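PDB 6WN7: protein S100-A5 from Homo sapiens, which binds calcium, zinc and copper as a homodimeric EF-hand protein of the S100 family, with calcium and copper competing for the same sites. Local coordinates for residues L32-L37 against D57-L62; T17-Y22 against I70-Y75. The protein carries 2 engineered substitutions. All coordinates share one frame; numbering follows the deposited sequence.

Contact 1 of 2, residues L32-L37 against D57-L62; sequences LSRKEL and DLMKSL. With CA (calcium ion), chain K.
Met59 reaches from helix 52-62 to the start of helix 34-44 and lays its sulfur against Arg34: SD lies 4.0 Å from Arg34 CA, with Arg34 CB almost as near. The side chain leaves with CG anti to the backbone N (chi1 -176°) and then bends at the next bond (chi2 77°), which brings the thioether alongside the first helical turn. An unbranched, flexible chain suits a place where one residue must follow the contour of a neighbouring backbone. Beside it, Leu37 points one methyl, CD2, into the opposite helix. That methyl sits 4.2 Å from Leu58 CD2, 4.2 Å from Leu62 CD1 and 4.3 Å from Met59 SD, so a single branch is shared by three apolar partners. No hydrogen bond crosses between 32-37 and 57-62; the contact rests on apolar side chains, and its polar groups turn elsewhere. Arg34 contributes the aliphatic base of its side chain here, while its extended chain carries the guanidinium to a salt bridge with Asp56.

Behind this layer, the start of helix 34-44 is set by a capping box. Ser33 OG accepts from Glu36 N, and Ser33 N donates to Glu36 OE1 over 2.8 Å, meeting that oxygen from above the carboxylate plane. Glu36 also grips calcium through both oxygens, OE1 at 2.4 Å and OE2 at 2.6 Å, as the bidentate glutamate of the S100-type (pseudo) EF-hand loop; backbone oxygens of Ser23, Glu26, Ser28 and Thr31 and a water complete the site. Helices 34-44 and 52-62, one from each EF-hand, thus meet with helix 72-93 covering the Leu58 and Leu62 side through Phe78, and helix 7-23 the Leu32 side.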
loop_
_atom_site.group_PDB
_atom_site.type_symbol
_atom_site.label_atom_id
_atom_site.label_comp_id
_atom_site.label_asym_id
_atom_site.label_seq_id
_atom_site.Cartn_x
_atom_site.Cartn_y
_atom_site.Cartn_z
ATOM N N LEU B 32 -1.868 -16.200 0.910
ATOM C CA LEU B 32 -0.533 -16.622 0.523
ATOM C C LEU B 32 0.012 -17.621 1.535
ATOM O O LEU B 32 0.129 -17.313 2.718
ATOM C CB LEU B 32 0.415 -15.427 0.509
ATOM C CG LEU B 32 0.160 -14.298 -0.466
ATOM C CD1 LEU B 32 0.820 -13.071 0.025
ATOM C CD2 LEU B 32 0.694 -14.645 -1.809
ATOM N N SER B 33 0.377 -18.794 1.066
ATOM C CA SER B 33 1.159 -19.695 1.878
ATOM C C SER B 33 2.577 -19.129 2.044
ATOM O O SER B 33 2.945 -18.111 1.455
ATOM C CB SER B 33 1.184 -21.069 1.215
ATOM O OG SER B 33 1.841 -21.033 -0.047
ATOM N N ARG B 34 3.379 -19.793 2.873
ATOM C CA ARG B 34 4.771 -19.410 2.966
ATOM C C ARG B 34 5.459 -19.553 1.613
ATOM O O ARG B 34 6.235 -18.684 1.222
ATOM C CB ARG B 34 5.475 -20.229 4.036
ATOM C CG ARG B 34 6.852 -19.655 4.425
ATOM C CD ARG B 34 7.625 -20.602 5.350
ATOM N NE ARG B 34 9.055 -20.301 5.426
ATOM C CZ ARG B 34 9.960 -20.685 4.526
ATOM N NH1 ARG B 34 11.234 -20.361 4.689
ATOM N NH2 ARG B 34 9.597 -21.388 3.461
ATOM N N LYS B 35 5.167 -20.626 0.869
ATOM C CA LYS B 35 5.712 -20.762 -0.483
ATOM C C LYS B 35 5.302 -19.594 -1.374
ATOM O O LYS B 35 6.113 -19.023 -2.106
ATOM C CB LYS B 35 5.180 -22.041 -1.129
ATOM N N GLU B 36 4.035 -19.218 -1.343
ATOM C CA GLU B 36 3.558 -18.186 -2.241
ATOM C C GLU B 36 4.133 -16.826 -1.873
ATOM O O GLU B 36 4.439 -16.020 -2.757
ATOM C CB GLU B 36 2.035 -18.212 -2.227
ATOM C CG GLU B 36 1.417 -19.518 -2.782
ATOM C CD GLU B 36 -0.102 -19.594 -2.542
ATOM O OE1 GLU B 36 -0.572 -18.944 -1.615
ATOM O OE2 GLU B 36 -0.826 -20.301 -3.245
ATOM N N LEU B 37 4.303 -16.560 -0.581
ATOM C CA LEU B 37 4.887 -15.294 -0.154
ATOM C C LEU B 37 6.340 -15.184 -0.596
ATOM O O LEU B 37 6.777 -14.140 -1.093
ATOM C CB LEU B 37 4.778 -15.195 1.360
ATOM C CG LEU B 37 5.350 -13.894 1.902
ATOM C CD1 LEU B 37 4.452 -12.721 1.533
ATOM C CD2 LEU B 37 5.554 -13.984 3.380
ATOM N N ASP B 57 10.694 -15.317 9.681
ATOM C CA ASP B 57 10.427 -14.255 10.629
ATOM C C ASP B 57 9.338 -13.334 10.104
ATOM O O ASP B 57 8.469 -12.904 10.863
ATOM C CB ASP B 57 11.725 -13.485 10.904
ATOM C CG ASP B 57 12.862 -14.371 11.494
ATOM O OD1 ASP B 57 12.754 -15.605 11.550
ATOM O OD2 ASP B 57 13.884 -13.814 11.909
ATOM N N LEU B 58 9.373 -13.018 8.808
ATOM C CA LEU B 58 8.353 -12.157 8.216
ATOM C C LEU B 58 6.998 -12.861 8.167
ATOM O O LEU B 58 5.968 -12.258 8.470
ATOM C CB LEU B 58 8.796 -11.742 6.821
ATOM C CG LEU B 58 7.816 -10.887 6.020
ATOM C CD1 LEU B 58 7.820 -9.496 6.589
ATOM C CD2 LEU B 58 8.184 -10.885 4.560
ATOM N N MET B 59 7.023 -14.134 7.927
ATOM C CA MET B 59 5.818 -14.929 7.948
ATOM C C MET B 59 5.127 -14.872 9.350
ATOM O O MET B 59 3.927 -14.630 9.547
ATOM C CB MET B 59 6.055 -16.422 7.518
ATOM C CG MET B 59 4.827 -17.270 7.439
ATOM S SD MET B 59 3.815 -16.987 5.959
ATOM C CE MET B 59 2.306 -17.772 6.500
ATOM N N LYS B 60 5.934 -15.143 10.348
ATOM C CA LYS B 60 5.423 -15.123 11.715
ATOM C C LYS B 60 5.004 -13.730 12.160
ATOM O O LYS B 60 4.080 -13.598 12.971
ATOM C CB LYS B 60 6.481 -15.656 12.683
ATOM N N SER B 61 5.654 -12.683 11.658
ATOM C CA SER B 61 5.246 -11.333 12.038
ATOM C C SER B 61 3.929 -10.915 11.376
ATOM O O SER B 61 3.159 -10.145 11.962
ATOM C CB SER B 61 6.352 -10.342 11.696
ATOM O OG SER B 61 7.004 -10.740 10.528
ATOM N N LEU B 62 3.648 -11.420 10.175
ATOM C CA LEU B 62 2.477 -11.021 9.412
ATOM C C LEU B 62 1.263 -11.852 9.747
ATOM O O LEU B 62 0.140 -11.360 9.627
ATOM C CB LEU B 62 2.742 -11.197 7.913
ATOM C CG LEU B 62 3.865 -10.376 7.284
ATOM C CD1 LEU B 62 4.181 -10.890 5.902
ATOM C CD2 LEU B 62 3.492 -8.899 7.240
HETATM CA CA CA K . -2.820 -19.671 -1.706
HETATM O O HOH W 1 -2.464 -20.671 0.373
#

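Contact 2 of 2, residues T17-Y22 against I70-Y75; sequences TTFHKY and IDFKEY. With CA (calcium ion), chain L.
An aromatic cluster of Phe19, Phe72 and Tyr75 joins the first helix of EF-hand 1, helix 7-23, to the last helix of EF-hand 2, helix 72-93. Phe72 turns its edge to one face of Phe19, with CD1 3.9 Å from Phe19 CG and the planes at 88°, a T-shaped pair; Phe72 CA adds a CH-pi contact over the Phe19 ring. In the Tyr75 conformer described here, one of two modelled, Phe19 directs its own edge at the face of Tyr75, where CD1 comes within 3.5 Å of Tyr75 CG and the planes are inclined at 58°. Phe19 CB makes a CH-pi contact over that same face, 4.1 Å from the Tyr75 ring centroid. With CG anti to the backbone N (chi1 178°), Phe19 reaches far enough for CZ to approach the opposite backbone, 3.6 Å from Ile70 O at the ring edge. A flat, wholly apolar ring suits this position because both its face and its rim are used. A leucine in place of Phe19 would probably leave the Phe72 edge without the aromatic face it meets.

The helix start that carries Phe72 and Tyr75 is fixed by a capping box. Asp71 OD1 accepts from Glu74 N at 2.8 Å, and Asp71 N donates to Glu74 OE1 at 2.9 Å. Both oxygens of Glu74 bind the second calcium, OE1 at 2.5 Å, joined by OD1 of Asp63, Asn65 and Asp67, the backbone O of Glu69 and a water. Ile70 packs on Met59 and Leu62 of helix 52-62, and Thr18 on Glu44 of helix 34-44. The second subunit approaches helix 7-23, where its Asn87 hydrogen-bonds His20 and its Phe90 stacks on that imidazole, so the cluster lies close to the dimer interface.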
loop_
_atom_site.group_PDB
_atom_site.type_symbol
_atom_site.label_atom_id
_atom_site.label_comp_id
_atom_site.label_asym_id
_atom_site.label_seq_id
_atom_site.Cartn_x
_atom_site.Cartn_y
_atom_site.Cartn_z
ATOM N N THR B 17 -3.921 -7.211 -7.830
ATOM C CA THR B 17 -3.651 -8.275 -8.779
ATOM C C THR B 17 -2.319 -8.949 -8.505
ATOM O O THR B 17 -2.183 -10.148 -8.757
ATOM C CB THR B 17 -3.717 -7.739 -10.202
ATOM O OG1 THR B 17 -2.644 -6.825 -10.439
ATOM C CG2 THR B 17 -5.009 -7.005 -10.422
ATOM N N THR B 18 -1.326 -8.227 -7.981
ATOM C CA THR B 18 -0.071 -8.894 -7.640
ATOM C C THR B 18 -0.296 -9.939 -6.554
ATOM O O THR B 18 0.125 -11.083 -6.697
ATOM C CB THR B 18 1.005 -7.890 -7.222
ATOM O OG1 THR B 18 1.374 -7.052 -8.330
ATOM C CG2 THR B 18 2.249 -8.639 -6.723
ATOM N N PHE B 19 -0.962 -9.559 -5.460
ATOM C CA PHE B 19 -1.303 -10.514 -4.406
ATOM C C PHE B 19 -1.926 -11.756 -5.007
ATOM O O PHE B 19 -1.485 -12.871 -4.750
ATOM C CB PHE B 19 -2.267 -9.844 -3.425
ATOM C CG PHE B 19 -2.732 -10.727 -2.320
ATOM C CD1 PHE B 19 -1.952 -10.945 -1.204
ATOM C CD2 PHE B 19 -3.955 -11.342 -2.385
ATOM C CE1 PHE B 19 -2.395 -11.764 -0.176
ATOM C CE2 PHE B 19 -4.385 -12.163 -1.363
ATOM C CZ PHE B 19 -3.609 -12.366 -0.259
ATOM N N HIS B 20 -2.936 -11.563 -5.858
ATOM C CA HIS B 20 -3.725 -12.669 -6.393
ATOM C C HIS B 20 -2.943 -13.508 -7.389
ATOM O O HIS B 20 -3.160 -14.718 -7.463
ATOM C CB HIS B 20 -5.018 -12.116 -6.979
ATOM C CG HIS B 20 -6.044 -11.807 -5.932
ATOM N ND1 HIS B 20 -6.908 -12.754 -5.426
ATOM C CD2 HIS B 20 -6.318 -10.664 -5.265
ATOM C CE1 HIS B 20 -7.665 -12.208 -4.496
ATOM N NE2 HIS B 20 -7.341 -10.935 -4.394
ATOM N N LYS B 21 -2.020 -12.908 -8.143
ATOM C CA LYS B 21 -1.133 -13.701 -8.988
ATOM C C LYS B 21 -0.503 -14.849 -8.205
ATOM O O LYS B 21 -0.353 -15.955 -8.729
ATOM C CB LYS B 21 -0.052 -12.805 -9.610
ATOM C CG LYS B 21 0.954 -13.540 -10.499
ATOM C CD LYS B 21 2.167 -12.691 -10.901
ATOM C CE LYS B 21 1.772 -11.330 -11.453
ATOM N NZ LYS B 21 2.859 -10.733 -12.299
ATOM N N TYR B 22 -0.133 -14.613 -6.949
ATOM C CA TYR B 22 0.552 -15.624 -6.153
ATOM C C TYR B 22 -0.344 -16.325 -5.147
ATOM O O TYR B 22 -0.103 -17.493 -4.851
ATOM C CB TYR B 22 1.762 -14.995 -5.449
ATOM C CG TYR B 22 2.756 -14.460 -6.449
ATOM C CD1 TYR B 22 3.673 -15.296 -7.030
ATOM C CD2 TYR B 22 2.726 -13.151 -6.855
ATOM C CE1 TYR B 22 4.545 -14.849 -7.963
ATOM C CE2 TYR B 22 3.602 -12.691 -7.788
ATOM C CZ TYR B 22 4.503 -13.557 -8.342
ATOM O OH TYR B 22 5.401 -13.126 -9.264
ATOM N N ILE B 70 -1.111 -15.835 4.723
ATOM C CA ILE B 70 -1.099 -14.374 4.735
ATOM C C ILE B 70 -2.274 -13.904 3.895
ATOM O O ILE B 70 -2.249 -14.035 2.671
ATOM C CB ILE B 70 0.216 -13.816 4.171
ATOM C CG1 ILE B 70 1.396 -14.430 4.911
ATOM C CG2 ILE B 70 0.256 -12.302 4.257
ATOM C CD1 ILE B 70 1.293 -14.332 6.401
ATOM N N ASP B 71 -3.286 -13.334 4.534
ATOM C CA ASP B 71 -4.443 -12.794 3.833
ATOM C C ASP B 71 -4.164 -11.361 3.398
ATOM O O ASP B 71 -3.125 -10.790 3.707
ATOM C CB ASP B 71 -5.710 -12.928 4.683
ATOM C CG ASP B 71 -5.694 -12.082 5.954
ATOM O OD1 ASP B 71 -4.767 -11.275 6.140
ATOM O OD2 ASP B 71 -6.647 -12.217 6.763
ATOM N N PHE B 72 -5.083 -10.778 2.639
ATOM C CA PHE B 72 -4.766 -9.471 2.085
ATOM C C PHE B 72 -4.532 -8.434 3.179
ATOM O O PHE B 72 -3.717 -7.531 3.012
ATOM C CB PHE B 72 -5.852 -9.014 1.121
ATOM C CG PHE B 72 -5.506 -7.747 0.407
ATOM C CD1 PHE B 72 -4.662 -7.766 -0.676
ATOM C CD2 PHE B 72 -6.009 -6.535 0.825
ATOM C CE1 PHE B 72 -4.333 -6.608 -1.316
ATOM C CE2 PHE B 72 -5.677 -5.380 0.181
ATOM C CZ PHE B 72 -4.832 -5.416 -0.885
ATOM N N LYS B 73 -5.222 -8.541 4.303
ATOM C CA LYS B 73 -5.031 -7.554 5.361
ATOM C C LYS B 73 -3.651 -7.670 5.991
ATOM O O LYS B 73 -2.973 -6.666 6.217
ATOM C CB LYS B 73 -6.092 -7.734 6.428
ATOM C CG LYS B 73 -5.834 -6.946 7.676
ATOM C CD LYS B 73 -7.074 -6.888 8.527
ATOM C CE LYS B 73 -6.754 -6.282 9.862
ATOM N NZ LYS B 73 -7.858 -6.467 10.845
ATOM N N GLU B 74 -3.228 -8.893 6.301
ATOM C CA GLU B 74 -1.866 -9.125 6.780
ATOM C C GLU B 74 -0.828 -8.714 5.745
ATOM O O GLU B 74 0.201 -8.121 6.089
ATOM C CB GLU B 74 -1.710 -10.613 7.087
ATOM C CG GLU B 74 -2.601 -11.072 8.229
ATOM C CD GLU B 74 -2.713 -12.586 8.388
ATOM O OE1 GLU B 74 -2.625 -13.323 7.394
ATOM O OE2 GLU B 74 -2.911 -13.034 9.539
ATOM N N TYR B 75 -1.070 -9.033 4.465
ATOM C CA TYR B 75 -0.158 -8.647 3.383
ATOM C C TYR B 75 -0.089 -7.140 3.218
ATOM O O TYR B 75 0.922 -6.609 2.762
ATOM C CB TYR B 75 -0.610 -9.325 2.079
ATOM C CG TYR B 75 -0.234 -8.677 0.749
ATOM C CD1 TYR B 75 0.885 -9.101 0.036
ATOM C CD2 TYR B 75 -1.031 -7.695 0.174
ATOM C CE1 TYR B 75 1.226 -8.534 -1.196
ATOM C CE2 TYR B 75 -0.704 -7.121 -1.058
ATOM C CZ TYR B 75 0.426 -7.548 -1.751
ATOM O OH TYR B 75 0.756 -6.995 -2.996
HETATM CA CA CA L . -3.067 -15.423 8.591
HETATM O O HOH W 2 -5.128 -15.503 7.568
#

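How the contacts relate
Contacts 1 and 2 are two helix interfaces of one EF-hand pair, their centres about 11 Å apart, with contact 1 nested inside the chain loop that contact 2 closes. Each pairs a helix of one EF-hand with a helix of the other, and each includes the bidentate glutamate of one calcium site. The two loops meet directly: Leu32 O and Ile70 N are 2.8 Å apart, a probable hydrogen bond of the kind that couples paired EF-hand loops. Leu32 of contact 1 also packs on the Phe19 ring of contact 2, CD1 to CE1 3.5 Å. Each calcium-binding glutamate also closes a capping box at the start of a contact helix, and Leu32 and Ile70 join the two sites.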